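Local coordinates for protein glycosyltransferase (Streptomyces halstedii, PDB 3WAD) that belongs to the glycosyltransferases of the GT-B fold, in which two Rossmann-like domains face each other across a cleft, at residues M5-F8 with H13-N16; Q90-V95 with D162-L167; Q101-M106 with D155-M160; L132-P137 with A181-T186; A139-A142 with P146-R149. All coordinates share one frame; numbering follows the deposited sequence.

In the fold
All five contacts belong to the first of two Rossmann-like domains. The centre of contact 1, a buried contact, is about 10 Å from the centre of the chain, where the first strand passes into its helix. Contact 5 sits in a later beta-alpha-beta unit of the same parallel sheet and shares helix 135-141 with contact 4; both are buried though their centres lie about 21 and 20 Å out. Contacts 2 and 3 join the same two helices, 89-106 and 156-168: contact 2, about 23 Å out, is partly buried and packs methyls on a ring, whereas contact 3 is a buried ring pair. Contacts 1, 3 and 4 rest on aromatic rings, and contact 5 alone carries a hydrogen bond between its segments.

Contact 1: residues M5-F8 with H13-N16; sequences MTVF and HLYN
H13 packs on V7 through its CB and on F8 through its ring. Starting at the backbone end, H13 CB lies 3.6 Å from V7 CG2, the methyl that stands anti to the backbone N of V7, a position that turns it to the helix. One atom further, H13 CG is 3.6 Å from F8 CE2. The two branches of the imidazole then spread beneath the end of the phenyl ring: H13 CD2 comes within 3.5 Å of F8 CZ, while H13 ND1 is 3.6 Å from F8 CE2. At the tip, H13 NE2 is 3.7 Å from F8 CZ. F8 thus presents its edge to the imidazole face, with CE2 over the centre of the five-membered ring, in an edge-to-face pair whose planes meet at 59°. This is the first beta-alpha connection of the Rossmann-like domain, where strand 2-6 leaves the parallel sheet and the chain bends through a short loop into helix 11-16. The other methyl of V7 turns to L14, with V7 CG1 4.4 Å from L14 CD1, a looser apolar touch; L14 also packs on A42 and I43 of helix 40-44. H13 ND1 is hydrogen-bonded to OD1 of D130, at the end of the neighbouring strand 126-130, and this bond and F8 over one face together restrain the imidazole.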
# COMPACT_ATOMS: atom_id res chain seq x y z
N MET B 5 2.43 -9.93 10.51
CA MET B 5 3.54 -10.23 9.58
C MET B 5 4.82 -9.72 10.13
O MET B 5 4.85 -8.63 10.72
CB MET B 5 3.29 -9.55 8.26
CG MET B 5 1.87 -9.92 7.72
SD MET B 5 1.55 -9.27 6.05
CE MET B 5 2.73 -10.18 5.01
N THR B 6 5.90 -10.51 10.02
CA THR B 6 7.11 -10.06 10.63
C THR B 6 8.27 -10.25 9.61
O THR B 6 8.30 -11.23 8.88
CB THR B 6 7.32 -10.67 11.98
OG1 THR B 6 8.52 -10.14 12.58
CG2 THR B 6 7.38 -12.23 11.90
N VAL B 7 9.17 -9.29 9.56
CA VAL B 7 10.33 -9.39 8.67
C VAL B 7 11.48 -8.68 9.39
O VAL B 7 11.25 -7.63 10.04
CB VAL B 7 10.00 -8.86 7.24
CG1 VAL B 7 9.61 -7.40 7.30
CG2 VAL B 7 11.22 -8.98 6.30
N PHE B 8 12.72 -9.22 9.32
CA PHE B 8 13.88 -8.49 9.85
C PHE B 8 14.09 -7.15 9.06
O PHE B 8 13.54 -7.00 7.98
CB PHE B 8 15.17 -9.34 9.92
CG PHE B 8 15.80 -9.61 8.57
CD1 PHE B 8 16.92 -8.85 8.16
CD2 PHE B 8 15.24 -10.53 7.66
CE1 PHE B 8 17.49 -9.05 6.83
CE2 PHE B 8 15.80 -10.77 6.38
CZ PHE B 8 16.94 -10.05 5.97
N HIS B 13 13.59 -7.64 1.74
CA HIS B 13 12.75 -8.70 2.30
C HIS B 13 11.43 -8.08 2.71
O HIS B 13 10.41 -8.75 2.58
CB HIS B 13 13.42 -9.36 3.48
CG HIS B 13 14.52 -10.30 3.10
ND1 HIS B 13 14.38 -11.67 3.21
CD2 HIS B 13 15.80 -10.07 2.65
CE1 HIS B 13 15.52 -12.25 2.84
NE2 HIS B 13 16.40 -11.30 2.54
N LEU B 14 11.42 -6.81 3.16
CA LEU B 14 10.13 -6.09 3.32
C LEU B 14 9.31 -6.03 2.07
O LEU B 14 8.16 -6.48 2.11
CB LEU B 14 10.28 -4.71 3.94
CG LEU B 14 8.99 -3.88 3.87
CD1 LEU B 14 7.77 -4.52 4.60
CD2 LEU B 14 9.22 -2.40 4.28
N TYR B 15 9.85 -5.48 0.96
CA TYR B 15 9.12 -5.36 -0.31
C TYR B 15 8.59 -6.68 -0.86
O TYR B 15 7.57 -6.71 -1.60
CB TYR B 15 10.05 -4.80 -1.40
CG TYR B 15 10.38 -3.36 -1.21
CD1 TYR B 15 9.95 -2.65 -0.06
CD2 TYR B 15 11.10 -2.69 -2.21
CE1 TYR B 15 10.24 -1.30 0.08
CE2 TYR B 15 11.43 -1.38 -2.07
CZ TYR B 15 10.99 -0.68 -0.94
OH TYR B 15 11.35 0.64 -0.87
N ASN B 16 9.30 -7.75 -0.56
CA ASN B 16 8.87 -9.09 -0.97
C ASN B 16 7.38 -9.40 -0.48
O ASN B 16 6.60 -10.07 -1.18
CB ASN B 16 9.88 -10.11 -0.40
CG ASN B 16 9.51 -11.56 -0.72
OD1 ASN B 16 9.20 -12.37 0.18
ND2 ASN B 16 9.54 -11.89 -1.97

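Contact 2: residues Q90-V95 with D162-L167; sequences QYIHDV and DHFNRL
I92 and F164 meet where helices 89-106 and 156-168 pack against each other in the N-terminal Rossmann-like domain, their short segments crossing at -125° with the axes 9.8 Å apart. In the packing contacts I92 lies alongside F164, the two side chains running past each other in opposite directions, and its branch methyl does the touching: I92 CG2 is 3.5 Å from F164 CB and 3.6 Å from F164 CD1. F164 CG is anti to the backbone N (chi1 -171°), which swings the phenyl toward the first helix, where F164 CE1 lies 3.7 Å from H93 N and 3.9 Å from H93 CB. The other arm of I92 reaches across H163, CD1 coming within 3.8 Å of H163 CB. The ring of F164 is further held by W89, which stacks on it, and by F96, which meets it edge-to-face. Among the polar side chains beside the contact, three bonds run within a helix. On the first, D94 OD1 takes two donors from the same face of its carboxylate plane, Q90 NE2 and H93 ND1, so H93 is fixed by a carboxylate beside it while its CB borders F164. On the second, R166 holds the imidazole of H163, with NH2 lying near the ring plane and 2.8 Å from H163 ND1 in a fairly straight bond of 163°.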
# COMPACT_ATOMS: atom_id res chain seq x y z
N GLN B 90 27.33 -34.05 7.86
CA GLN B 90 28.19 -33.15 8.60
C GLN B 90 28.16 -31.70 8.05
O GLN B 90 28.17 -30.71 8.81
CB GLN B 90 29.65 -33.61 8.58
CG GLN B 90 30.51 -32.93 9.68
CD GLN B 90 29.90 -33.09 11.13
OE1 GLN B 90 29.68 -34.23 11.61
NE2 GLN B 90 29.57 -31.95 11.79
N TYR B 91 28.18 -31.58 6.74
CA TYR B 91 28.11 -30.26 6.10
C TYR B 91 26.82 -29.51 6.43
O TYR B 91 26.86 -28.35 6.80
CB TYR B 91 28.20 -30.40 4.59
CG TYR B 91 28.12 -29.05 3.84
CD1 TYR B 91 29.21 -28.18 3.80
CD2 TYR B 91 26.96 -28.66 3.21
CE1 TYR B 91 29.15 -26.95 3.10
CE2 TYR B 91 26.86 -27.45 2.50
CZ TYR B 91 27.96 -26.60 2.46
OH TYR B 91 27.86 -25.41 1.78
N ILE B 92 25.66 -30.17 6.25
CA ILE B 92 24.36 -29.51 6.50
C ILE B 92 24.18 -29.17 8.01
O ILE B 92 23.75 -28.05 8.41
CB ILE B 92 23.26 -30.39 5.94
CG1 ILE B 92 23.44 -30.41 4.43
CG2 ILE B 92 21.85 -29.84 6.32
CD1 ILE B 92 22.43 -31.30 3.75
N HIS B 93 24.60 -30.11 8.86
CA HIS B 93 24.76 -29.86 10.27
C HIS B 93 25.51 -28.55 10.57
O HIS B 93 25.05 -27.71 11.39
CB HIS B 93 25.49 -31.03 10.92
CG HIS B 93 25.80 -30.81 12.35
ND1 HIS B 93 26.83 -30.00 12.76
CD2 HIS B 93 25.20 -31.26 13.48
CE1 HIS B 93 26.87 -29.96 14.08
NE2 HIS B 93 25.89 -30.72 14.55
N ASP B 94 26.67 -28.39 9.95
CA ASP B 94 27.47 -27.21 10.22
C ASP B 94 26.87 -25.95 9.58
O ASP B 94 27.02 -24.90 10.13
CB ASP B 94 28.94 -27.35 9.84
CG ASP B 94 29.64 -28.51 10.58
OD1 ASP B 94 29.17 -28.98 11.66
OD2 ASP B 94 30.72 -28.94 10.05
N VAL B 95 26.24 -26.08 8.41
CA VAL B 95 25.52 -24.96 7.86
C VAL B 95 24.46 -24.51 8.93
O VAL B 95 24.37 -23.33 9.25
CB VAL B 95 24.87 -25.27 6.49
CG1 VAL B 95 24.01 -24.18 6.11
CG2 VAL B 95 25.98 -25.36 5.35
N ASP B 162 15.28 -30.92 4.32
CA ASP B 162 14.77 -32.24 3.88
C ASP B 162 15.88 -33.26 3.82
O ASP B 162 15.72 -34.37 4.39
CB ASP B 162 14.04 -32.14 2.58
CG ASP B 162 12.71 -31.50 2.74
OD1 ASP B 162 12.19 -31.35 3.90
OD2 ASP B 162 12.18 -31.10 1.69
N HIS B 163 16.99 -32.89 3.18
CA HIS B 163 18.16 -33.76 3.09
C HIS B 163 18.59 -34.11 4.50
O HIS B 163 18.81 -35.29 4.78
CB HIS B 163 19.37 -33.09 2.43
CG HIS B 163 19.35 -33.06 0.94
ND1 HIS B 163 19.56 -34.17 0.16
CD2 HIS B 163 19.22 -32.02 0.07
CE1 HIS B 163 19.48 -33.84 -1.12
NE2 HIS B 163 19.29 -32.54 -1.20
N PHE B 164 18.78 -33.09 5.35
CA PHE B 164 19.21 -33.31 6.71
C PHE B 164 18.31 -34.25 7.49
O PHE B 164 18.81 -35.09 8.29
CB PHE B 164 19.31 -32.00 7.50
CG PHE B 164 19.94 -32.15 8.83
CD1 PHE B 164 21.31 -32.32 8.94
CD2 PHE B 164 19.19 -32.09 9.98
CE1 PHE B 164 21.95 -32.38 10.17
CE2 PHE B 164 19.80 -32.18 11.25
CZ PHE B 164 21.18 -32.33 11.34
N ASN B 165 16.99 -34.10 7.30
CA ASN B 165 16.08 -34.92 8.10
C ASN B 165 16.08 -36.38 7.58
O ASN B 165 15.98 -37.29 8.38
CB ASN B 165 14.63 -34.40 8.14
CG ASN B 165 14.47 -33.08 8.88
OD1 ASN B 165 15.23 -32.74 9.78
ND2 ASN B 165 13.46 -32.32 8.48
N ARG B 166 16.12 -36.57 6.25
CA ARG B 166 16.35 -37.91 5.64
C ARG B 166 17.67 -38.51 6.21
O ARG B 166 17.66 -39.58 6.83
CB ARG B 166 16.39 -37.83 4.11
CG ARG B 166 16.85 -39.20 3.48
CD ARG B 166 16.89 -39.27 1.93
NE ARG B 166 18.12 -38.65 1.40
CZ ARG B 166 18.21 -37.39 0.97
NH1 ARG B 166 17.15 -36.57 0.98
NH2 ARG B 166 19.37 -36.93 0.53
N LEU B 167 18.79 -37.81 6.08
CA LEU B 167 20.06 -38.36 6.65
C LEU B 167 20.00 -38.73 8.15
O LEU B 167 20.48 -39.79 8.56
CB LEU B 167 21.25 -37.49 6.33
CG LEU B 167 21.39 -37.07 4.86
CD1 LEU B 167 22.63 -36.20 4.72
CD2 LEU B 167 21.48 -38.24 3.90

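Contact 3: residues Q101-M106 with D155-M160; sequences QIYEYM and DQWGRM
Y103 and W157 have the closest CA atoms of the two segments, yet these are 12.1 Å apart, so the helical backbones stand well clear and two long aromatic side chains bridge the distance. The contact joins the C-terminal part of helix 89-106 to the first turn of helix 156-168, a buried ring contact between two helices in the N-terminal domain of the GT-B fold. From opposite helices the two side chains slide past each other in opposite directions. Y103 turns the edge of its phenol to the indole face in an edge-to-face pair, with the ring and the six-membered ring of W157 inclined at 60° and their centroids 5.2 Å apart. A single corner does the work: Y103 CE2 is 3.6 Å from W157 CZ3 and 3.8 Å from W157 CH2, resting over the rim of the indole and not its middle. With chi1 of W157 near 180° (-170°), the indole extends away from its own helix and its benzo end arrives at Y103. The surroundings are aromatic too, for F96 meets W157 and Y99 meets Y103. Side chains at the start of the second helix also make bonds within it. D155 is the N-cap: its OD1 receives G158 N, which approaches steeply above the carboxylate plane, and also forms a salt bridge with R149. One turn on, R159 grips a single oxygen side-on, its NE 3.0 Å and its NH2 2.8 Å from Q156 OE1.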
# COMPACT_ATOMS: atom_id res chain seq x y z
N GLN B 101 23.20 -19.13 14.24
CA GLN B 101 23.77 -17.97 14.94
C GLN B 101 23.49 -16.68 14.24
O GLN B 101 23.10 -15.70 14.86
CB GLN B 101 25.26 -18.13 15.19
CG GLN B 101 25.36 -19.20 16.21
CD GLN B 101 26.76 -19.57 16.54
OE1 GLN B 101 27.69 -19.35 15.76
NE2 GLN B 101 26.91 -20.19 17.71
N ILE B 102 23.72 -16.67 12.93
CA ILE B 102 23.41 -15.50 12.14
C ILE B 102 21.91 -15.09 12.24
O ILE B 102 21.55 -13.89 12.30
CB ILE B 102 23.76 -15.80 10.69
CG1 ILE B 102 25.27 -15.95 10.59
CG2 ILE B 102 23.19 -14.71 9.77
CD1 ILE B 102 25.79 -16.65 9.29
N TYR B 103 21.02 -16.08 12.23
CA TYR B 103 19.61 -15.75 12.14
C TYR B 103 19.15 -15.28 13.51
O TYR B 103 18.29 -14.43 13.61
CB TYR B 103 18.76 -16.91 11.63
CG TYR B 103 18.97 -17.23 10.13
CD1 TYR B 103 19.51 -16.27 9.25
CD2 TYR B 103 18.64 -18.52 9.60
CE1 TYR B 103 19.70 -16.55 7.89
CE2 TYR B 103 18.85 -18.83 8.21
CZ TYR B 103 19.35 -17.83 7.37
OH TYR B 103 19.55 -18.10 6.00
N GLU B 104 19.79 -15.80 14.55
CA GLU B 104 19.53 -15.32 15.88
C GLU B 104 19.86 -13.84 16.00
O GLU B 104 19.06 -13.06 16.58
CB GLU B 104 20.28 -16.11 16.94
CG GLU B 104 20.08 -15.47 18.36
CD GLU B 104 18.68 -15.69 18.91
OE1 GLU B 104 17.83 -16.45 18.32
OE2 GLU B 104 18.42 -15.03 19.97
N TYR B 105 21.05 -13.47 15.51
CA TYR B 105 21.49 -12.08 15.44
C TYR B 105 20.45 -11.18 14.73
O TYR B 105 20.23 -10.05 15.14
CB TYR B 105 22.81 -12.03 14.64
CG TYR B 105 23.41 -10.67 14.57
CD1 TYR B 105 24.41 -10.29 15.48
CD2 TYR B 105 23.02 -9.78 13.59
CE1 TYR B 105 25.00 -9.02 15.41
CE2 TYR B 105 23.57 -8.49 13.52
CZ TYR B 105 24.55 -8.14 14.43
OH TYR B 105 25.11 -6.92 14.33
N MET B 106 19.86 -11.68 13.66
CA MET B 106 18.89 -10.97 12.83
C MET B 106 17.48 -10.86 13.44
O MET B 106 16.69 -10.04 12.94
CB MET B 106 18.77 -11.64 11.43
CG MET B 106 19.94 -11.29 10.57
SD MET B 106 20.17 -12.53 9.28
CE MET B 106 18.59 -12.46 8.42
N ASP B 155 13.61 -22.14 -1.95
CA ASP B 155 13.67 -22.60 -0.57
C ASP B 155 14.95 -23.40 -0.28
O ASP B 155 14.89 -24.61 -0.07
CB ASP B 155 12.41 -23.41 -0.24
CG ASP B 155 12.26 -23.68 1.23
OD1 ASP B 155 12.98 -23.11 2.13
OD2 ASP B 155 11.34 -24.47 1.51
N GLN B 156 16.11 -22.71 -0.29
CA GLN B 156 17.38 -23.34 -0.00
C GLN B 156 17.32 -24.02 1.34
O GLN B 156 17.88 -25.11 1.55
CB GLN B 156 18.50 -22.28 0.05
CG GLN B 156 18.80 -21.58 -1.26
CD GLN B 156 19.38 -22.47 -2.38
OE1 GLN B 156 19.38 -23.71 -2.30
NE2 GLN B 156 19.94 -21.80 -3.43
N TRP B 157 16.68 -23.35 2.31
CA TRP B 157 16.72 -23.84 3.68
C TRP B 157 15.89 -25.10 3.77
O TRP B 157 16.32 -26.05 4.43
CB TRP B 157 16.12 -22.77 4.61
CG TRP B 157 16.28 -22.96 6.11
CD1 TRP B 157 15.29 -23.28 7.01
CD2 TRP B 157 17.47 -22.73 6.89
NE1 TRP B 157 15.80 -23.29 8.30
CE2 TRP B 157 17.14 -22.96 8.25
CE3 TRP B 157 18.81 -22.46 6.57
CZ2 TRP B 157 18.07 -22.83 9.30
CZ3 TRP B 157 19.76 -22.30 7.61
CH2 TRP B 157 19.37 -22.49 8.98
N GLY B 158 14.73 -25.12 3.07
CA GLY B 158 13.86 -26.33 3.14
C GLY B 158 14.50 -27.51 2.40
O GLY B 158 14.50 -28.66 2.89
N ARG B 159 15.08 -27.20 1.23
CA ARG B 159 15.89 -28.19 0.48
C ARG B 159 17.02 -28.84 1.34
O ARG B 159 17.16 -30.07 1.42
CB ARG B 159 16.47 -27.52 -0.77
CG ARG B 159 17.37 -28.46 -1.62
CD ARG B 159 18.05 -27.69 -2.78
NE ARG B 159 18.98 -26.68 -2.29
CZ ARG B 159 20.23 -26.90 -1.89
NH1 ARG B 159 20.76 -28.14 -1.92
NH2 ARG B 159 20.98 -25.86 -1.48
N MET B 160 17.81 -28.02 2.04
CA MET B 160 18.81 -28.60 2.90
C MET B 160 18.12 -29.32 4.08
O MET B 160 18.66 -30.30 4.62
CB MET B 160 19.73 -27.49 3.48
CG MET B 160 20.44 -26.63 2.42
SD MET B 160 21.98 -27.43 1.96
CE MET B 160 23.08 -26.47 2.97

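Contact 4: residues L132-P137 with A181-T186; sequences LTYAGP and ADWLAT
Y134 overlaps the benzo end of W183, whose CH2 presses on the root of the phenol ring, 3.4 Å from Y134 CG and 3.6 Å from Y134 CB. The contact ties the loop after strand 126-130, in the parallel sheet of the N-terminal Rossmann-like domain, to helix 179-188 packed beyond it. Its rings form neither a stack nor an edge-to-face pair: their planes are inclined at 59°, the side chains cross at about a right angle, and the centroids of the phenol and the six-membered ring of W183 are 5.0 Å apart. The extended first torsion of W183 (chi1 171°) holds the indole out from the helix, and CH2, flanked by CZ2 and CZ3, reaches Y134. CZ3 comes over one face of the phenol, offset toward the rim. Both polar ends are held outside the pair: Y134 OH is hydrogen-bonded to V200 O, and W183 NE1 to E104 OE1 of helix 89-106. L184, the next residue of the helix, adds a second apolar touch, its CD2 methyl lying 3.8 Å from Y134 CD2. Phenol, indole and leucine methyl thus form one apolar cluster, for L184 CD2 also sits over one face of the W183 indole, 3.7 Å above its plane and offset toward the rim.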
# COMPACT_ATOMS: atom_id res chain seq x y z
N LEU B 132 13.62 -15.76 6.78
CA LEU B 132 14.82 -15.53 7.56
C LEU B 132 14.51 -14.94 8.92
O LEU B 132 15.46 -14.58 9.64
CB LEU B 132 15.77 -14.58 6.79
CG LEU B 132 16.30 -15.17 5.49
CD1 LEU B 132 17.54 -14.35 4.94
CD2 LEU B 132 16.71 -16.62 5.63
N THR B 133 13.23 -14.77 9.26
CA THR B 133 12.90 -14.04 10.49
C THR B 133 12.31 -14.96 11.63
O THR B 133 11.09 -15.01 11.83
CB THR B 133 11.90 -12.85 10.14
OG1 THR B 133 12.50 -12.02 9.12
CG2 THR B 133 11.68 -11.98 11.40
N TYR B 134 13.16 -15.61 12.38
CA TYR B 134 12.73 -16.71 13.27
C TYR B 134 12.08 -16.29 14.59
O TYR B 134 11.69 -17.13 15.41
CB TYR B 134 13.87 -17.74 13.50
CG TYR B 134 13.90 -18.77 12.37
CD1 TYR B 134 14.59 -18.52 11.16
CD2 TYR B 134 13.13 -19.94 12.46
CE1 TYR B 134 14.57 -19.44 10.12
CE2 TYR B 134 13.12 -20.85 11.45
CZ TYR B 134 13.83 -20.60 10.28
OH TYR B 134 13.75 -21.57 9.29
N ALA B 135 11.95 -14.99 14.84
CA ALA B 135 10.96 -14.57 15.82
C ALA B 135 9.48 -14.93 15.47
O ALA B 135 8.66 -15.27 16.37
CB ALA B 135 11.13 -13.05 16.07
N GLY B 136 9.14 -14.90 14.17
CA GLY B 136 7.82 -15.23 13.63
C GLY B 136 7.16 -16.49 14.25
O GLY B 136 6.06 -16.39 14.88
N PRO B 137 7.81 -17.67 14.06
CA PRO B 137 7.21 -18.92 14.56
C PRO B 137 7.16 -19.00 16.10
O PRO B 137 6.27 -19.63 16.58
CB PRO B 137 8.11 -20.03 13.95
CG PRO B 137 9.47 -19.35 13.70
CD PRO B 137 9.08 -17.90 13.32
N ALA B 181 17.30 -27.72 16.40
CA ALA B 181 16.43 -28.08 17.50
C ALA B 181 17.01 -27.47 18.72
O ALA B 181 16.27 -27.01 19.59
CB ALA B 181 16.36 -29.65 17.66
N ASP B 182 18.32 -27.48 18.85
CA ASP B 182 18.91 -26.89 20.03
C ASP B 182 18.65 -25.36 19.99
O ASP B 182 18.26 -24.76 20.98
CB ASP B 182 20.39 -27.15 20.08
CG ASP B 182 20.72 -28.63 20.34
OD1 ASP B 182 19.78 -29.45 20.40
OD2 ASP B 182 21.93 -28.96 20.44
N TRP B 183 18.86 -24.75 18.82
CA TRP B 183 18.63 -23.29 18.67
C TRP B 183 17.22 -22.89 19.00
O TRP B 183 17.04 -22.06 19.86
CB TRP B 183 18.99 -22.82 17.29
CG TRP B 183 18.58 -21.40 17.01
CD1 TRP B 183 18.74 -20.25 17.82
CD2 TRP B 183 18.05 -20.95 15.78
NE1 TRP B 183 18.25 -19.15 17.14
CE2 TRP B 183 17.84 -19.55 15.89
CE3 TRP B 183 17.71 -21.59 14.59
CZ2 TRP B 183 17.27 -18.81 14.86
CZ3 TRP B 183 17.18 -20.86 13.56
CH2 TRP B 183 17.00 -19.46 13.69
N LEU B 184 16.24 -23.50 18.35
CA LEU B 184 14.85 -23.09 18.43
C LEU B 184 14.13 -23.53 19.71
O LEU B 184 13.22 -22.83 20.15
CB LEU B 184 14.05 -23.51 17.19
CG LEU B 184 14.45 -22.85 15.87
CD1 LEU B 184 13.72 -23.48 14.69
CD2 LEU B 184 14.15 -21.32 15.89
N ALA B 185 14.55 -24.64 20.32
CA ALA B 185 14.07 -24.98 21.66
C ALA B 185 14.51 -23.88 22.65
O ALA B 185 13.71 -23.37 23.48
CB ALA B 185 14.61 -26.34 22.11
N THR B 186 15.80 -23.53 22.56
CA THR B 186 16.38 -22.42 23.32
C THR B 186 15.66 -21.06 23.10
O THR B 186 15.37 -20.35 24.06
CB THR B 186 17.85 -22.21 22.94
OG1 THR B 186 18.58 -23.34 23.39
CG2 THR B 186 18.49 -21.00 23.68

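Contact 5: residues A139-A142 with P146-R149; sequences AAEA and PHVR
H147 is the residue of 146-149 that meets A140 and E141, closing helix 135-141 onto strand 147-150. P146 comes first and leads the chain into the strand, its backbone paired with V127 of the adjacent strand 126-130. H147 follows, its CG lodged between the backbone N and the carbonyl carbon (chi1 47°), which stands the imidazole up against the helix. H147 CD2 lies 3.4 Å from A140 CB, and H147 CB is 3.6 Å from the same methyl, so the ring rises past A140 to reach E141 beyond it. There H147 NE2 donates to E141 OE1 over 3.0 Å in a nearly straight bond of 169°. The oxygen lies in the ring plane and is met on the anti side of the carboxylate, whose plane is turned 65° from the imidazole. V148 next packs on L409 of helix 402-415, and R149 bonds through NE to T201 O. Helix 135-141 and strand 147-150 belong to the beta-alpha-beta unit that starts with strand 126-130. Since NE2 is the donor to E141 and ND1 is hydrogen-bonded to the indole NE1 of W129, itself a donor, H147 is probably a neutral imidazole with its proton on NE2, held at both nitrogens.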
# COMPACT_ATOMS: atom_id res chain seq x y z
N ALA B 139 6.68 -16.42 18.26
CA ALA B 139 5.54 -15.60 18.65
C ALA B 139 4.21 -16.33 18.35
O ALA B 139 3.32 -16.34 19.23
CB ALA B 139 5.58 -14.25 17.96
N ALA B 140 4.08 -16.95 17.17
CA ALA B 140 2.85 -17.61 16.72
C ALA B 140 2.41 -18.75 17.60
O ALA B 140 1.19 -18.98 17.74
CB ALA B 140 2.97 -18.15 15.31
N GLU B 141 3.39 -19.48 18.11
CA GLU B 141 3.18 -20.68 18.86
C GLU B 141 2.92 -20.37 20.34
O GLU B 141 2.53 -21.23 21.10
CB GLU B 141 4.42 -21.57 18.75
CG GLU B 141 4.57 -22.07 17.32
CD GLU B 141 3.93 -23.41 17.07
OE1 GLU B 141 4.09 -23.94 15.93
OE2 GLU B 141 3.31 -23.93 18.04
N ALA B 142 3.21 -19.15 20.76
CA ALA B 142 2.88 -18.74 22.09
C ALA B 142 1.36 -18.57 22.16
O ALA B 142 0.80 -18.51 23.22
CB ALA B 142 3.65 -17.50 22.44
N PRO B 146 -1.61 -20.56 13.71
CA PRO B 146 -1.00 -21.19 12.61
C PRO B 146 -0.06 -20.07 11.97
O PRO B 146 -0.37 -18.83 12.06
CB PRO B 146 -2.18 -21.44 11.71
CG PRO B 146 -3.21 -20.29 12.11
CD PRO B 146 -3.04 -20.21 13.48
N HIS B 147 1.09 -20.46 11.41
CA HIS B 147 2.03 -19.44 10.83
C HIS B 147 2.51 -19.91 9.47
O HIS B 147 2.81 -21.10 9.26
CB HIS B 147 3.14 -19.10 11.81
CG HIS B 147 3.77 -20.30 12.43
ND1 HIS B 147 4.87 -20.93 11.88
CD2 HIS B 147 3.41 -21.05 13.50
CE1 HIS B 147 5.18 -21.98 12.61
NE2 HIS B 147 4.34 -22.05 13.62
N VAL B 148 2.58 -18.97 8.54
CA VAL B 148 3.00 -19.26 7.19
C VAL B 148 4.41 -18.69 6.97
O VAL B 148 4.64 -17.44 7.17
CB VAL B 148 2.05 -18.62 6.23
CG1 VAL B 148 2.57 -18.81 4.77
CG2 VAL B 148 0.68 -19.20 6.38
N ARG B 149 5.35 -19.58 6.60
CA ARG B 149 6.72 -19.17 6.30
C ARG B 149 6.74 -18.62 4.86
O ARG B 149 6.46 -19.35 3.91
CB ARG B 149 7.73 -20.30 6.60
CG ARG B 149 9.23 -19.94 6.28
CD ARG B 149 10.14 -21.09 6.60
NE ARG B 149 9.80 -22.21 5.72
CZ ARG B 149 10.59 -22.71 4.77
NH1 ARG B 149 11.83 -22.21 4.58
NH2 ARG B 149 10.12 -23.69 4.00